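Side-chain contact in putative cytidylyltransferase (PDB 5X9Q), which probably transfers the adenylyl group of ATP to D-glycero-beta-D-manno-heptose 1-phosphate, giving ADP-heptose and diphosphate in the heptose biosynthesis pathway: residues Pro37-Asn42 / Ala57-Leu62. Numbering follows the deposited sequence.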
loop_
_atom_site.group_PDB
_atom_site.type_symbol
_atom_site.label_atom_id
_atom_site.label_comp_id
_atom_site.label_asym_id
_atom_site.label_seq_id
_atom_site.Cartn_x
_atom_site.Cartn_y
_atom_site.Cartn_z
ATOM N N PRO A 37 -22.347 2.805 -7.338
ATOM C CA PRO A 37 -22.127 4.177 -6.871
ATOM C C PRO A 37 -20.650 4.547 -6.878
ATOM O O PRO A 37 -19.794 3.733 -6.517
ATOM C CB PRO A 37 -22.675 4.151 -5.438
ATOM C CG PRO A 37 -22.512 2.742 -4.998
ATOM C CD PRO A 37 -22.602 1.875 -6.220
ATOM N N VAL A 38 -20.359 5.772 -7.292
ATOM C CA VAL A 38 -19.003 6.272 -7.327
ATOM C C VAL A 38 -18.606 6.882 -5.993
ATOM O O VAL A 38 -19.310 7.744 -5.451
ATOM C CB VAL A 38 -18.842 7.298 -8.440
ATOM C CG1 VAL A 38 -17.444 7.901 -8.424
ATOM C CG2 VAL A 38 -19.163 6.638 -9.788
ATOM N N VAL A 39 -17.488 6.408 -5.452
ATOM C CA VAL A 39 -17.014 6.871 -4.158
ATOM C C VAL A 39 -15.807 7.807 -4.321
ATOM O O VAL A 39 -14.885 7.561 -5.130
ATOM C CB VAL A 39 -16.661 5.691 -3.260
ATOM C CG1 VAL A 39 -16.448 6.152 -1.837
ATOM C CG2 VAL A 39 -17.801 4.683 -3.280
ATOM N N PHE A 40 -15.825 8.896 -3.562
ATOM C CA PHE A 40 -14.754 9.868 -3.633
ATOM C C PHE A 40 -14.178 10.117 -2.271
ATOM O O PHE A 40 -14.917 10.133 -1.281
ATOM C CB PHE A 40 -15.238 11.193 -4.215
ATOM C CG PHE A 40 -14.150 12.221 -4.336
ATOM C CD1 PHE A 40 -13.801 13.034 -3.259
ATOM C CD2 PHE A 40 -13.467 12.365 -5.525
ATOM C CE1 PHE A 40 -12.785 13.956 -3.370
ATOM C CE2 PHE A 40 -12.443 13.301 -5.645
ATOM C CZ PHE A 40 -12.102 14.089 -4.567
ATOM N N THR A 41 -12.852 10.295 -2.227
ATOM C CA THR A 41 -12.185 10.814 -1.049
ATOM C C THR A 41 -10.951 11.647 -1.439
ATOM O O THR A 41 -10.445 11.544 -2.546
ATOM C CB THR A 41 -11.768 9.681 -0.109
ATOM O OG1 THR A 41 -11.487 10.233 1.180
ATOM C CG2 THR A 41 -10.514 8.968 -0.626
ATOM N N ASN A 42 -10.441 12.447 -0.518
ATOM C CA ASN A 42 -9.294 13.269 -0.813
ATOM C C ASN A 42 -8.362 13.346 0.378
ATOM O O ASN A 42 -8.768 13.063 1.514
ATOM C CB ASN A 42 -9.697 14.684 -1.221
ATOM C CG ASN A 42 -10.437 15.419 -0.124
ATOM O OD1 ASN A 42 -9.903 16.348 0.467
ATOM N ND2 ASN A 42 -11.686 15.034 0.122
ATOM N N ALA A 57 -9.852 1.055 1.969
ATOM C CA ALA A 57 -10.479 -0.229 1.659
ATOM C C ALA A 57 -11.960 -0.257 2.001
ATOM O O ALA A 57 -12.762 -0.709 1.189
ATOM C CB ALA A 57 -9.734 -1.370 2.360
ATOM N N ASP A 58 -12.315 0.297 3.155
ATOM C CA ASP A 58 -13.709 0.376 3.566
ATOM C C ASP A 58 -14.502 1.309 2.641
ATOM O O ASP A 58 -15.664 1.035 2.332
ATOM C CB ASP A 58 -13.815 0.857 5.015
ATOM C CG ASP A 58 -13.488 -0.233 6.015
ATOM O OD1 ASP A 58 -13.451 -1.417 5.617
ATOM O OD2 ASP A 58 -13.266 0.093 7.200
ATOM N N ALA A 59 -13.882 2.403 2.199
ATOM C CA ALA A 59 -14.559 3.347 1.312
ATOM C C ALA A 59 -14.870 2.616 0.012
ATOM O O ALA A 59 -15.986 2.728 -0.510
ATOM C CB ALA A 59 -13.689 4.597 1.053
ATOM N N LYS A 60 -13.911 1.814 -0.467
ATOM C CA LYS A 60 -14.115 1.023 -1.689
ATOM C C LYS A 60 -15.297 0.070 -1.506
ATOM O O LYS A 60 -16.092 -0.108 -2.415
ATOM C CB LYS A 60 -12.854 0.215 -2.066
ATOM C CG LYS A 60 -13.049 -0.684 -3.298
ATOM C CD LYS A 60 -13.522 0.161 -4.483
ATOM C CE LYS A 60 -13.843 -0.668 -5.732
ATOM N NZ LYS A 60 -12.679 -1.157 -6.519
ATOM N N ALA A 61 -15.406 -0.516 -0.320
ATOM C CA ALA A 61 -16.466 -1.469 0.000
ATOM C C ALA A 61 -17.873 -0.851 0.014
ATOM O O ALA A 61 -18.872 -1.574 -0.084
ATOM C CB ALA A 61 -16.182 -2.113 1.356
ATOM N N LEU A 62 -17.945 0.474 0.155
ATOM C CA LEU A 62 -19.229 1.174 0.141
ATOM C C LEU A 62 -19.777 1.333 -1.263
ATOM O O LEU A 62 -20.976 1.548 -1.430
ATOM C CB LEU A 62 -19.109 2.569 0.777
ATOM C CG LEU A 62 -18.755 2.688 2.257
ATOM C CD1 LEU A 62 -18.561 4.159 2.610
ATOM C CD2 LEU A 62 -19.866 2.072 3.105
#
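Val39 and Ala59 mark the closest approach of the two backbones, with Val39 CA 7.0 Å from Ala59 CA, where strand 38-43 runs alongside helix 50-62. Val39 points at the helix and carries most of the contact. Its CG1 lies anti to the backbone N (chi1 -168°), which turns both methyls towards Ala59 O. CG1 is 3.7 Å from Ala59 O, and CG2 is 3.8 Å from the same Ala59 O. Both methyls sit together on one side of the oxygen. It still accepts a backbone bond from Leu62 N, 3.1 Å from Ala59 O, which reaches it from a different side. Beside this, Val39 CG1 meets the Ala59 methyl, CB, at 4.3 Å. CG2 faces the backbone of Leu62, 4.4 Å from Leu62 C. Pro37, preceded by a cis peptide bond, brings its ring to the carbonyl of Leu62. There Pro37 CG lies 4.1 Å from Leu62 O. Leu62 and Ala59 also touch Val127, so the helix also reaches the neighbouring strand 125-129. The Thr41 hydroxyl is hydrogen-bonded to Tyr55 OH, earlier in the same helix, and to Val127 O. Together, strand 38-43, helix 50-62 and strand 65-71 form a beta-alpha-beta unit, part of the Rossmann-like alpha/beta fold of the nucleotidyltransferases. Between segments 37-42 and 57-62 the chemistry is van der Waals contact: one methyl-methyl pair, otherwise carbons against carbonyl groups, buried at Val39 and Ala59 and more open at Pro37 and Leu62. This implies that close fit joins these two segments, while Thr41 and Tyr55 supply a polar tie between strand and helix.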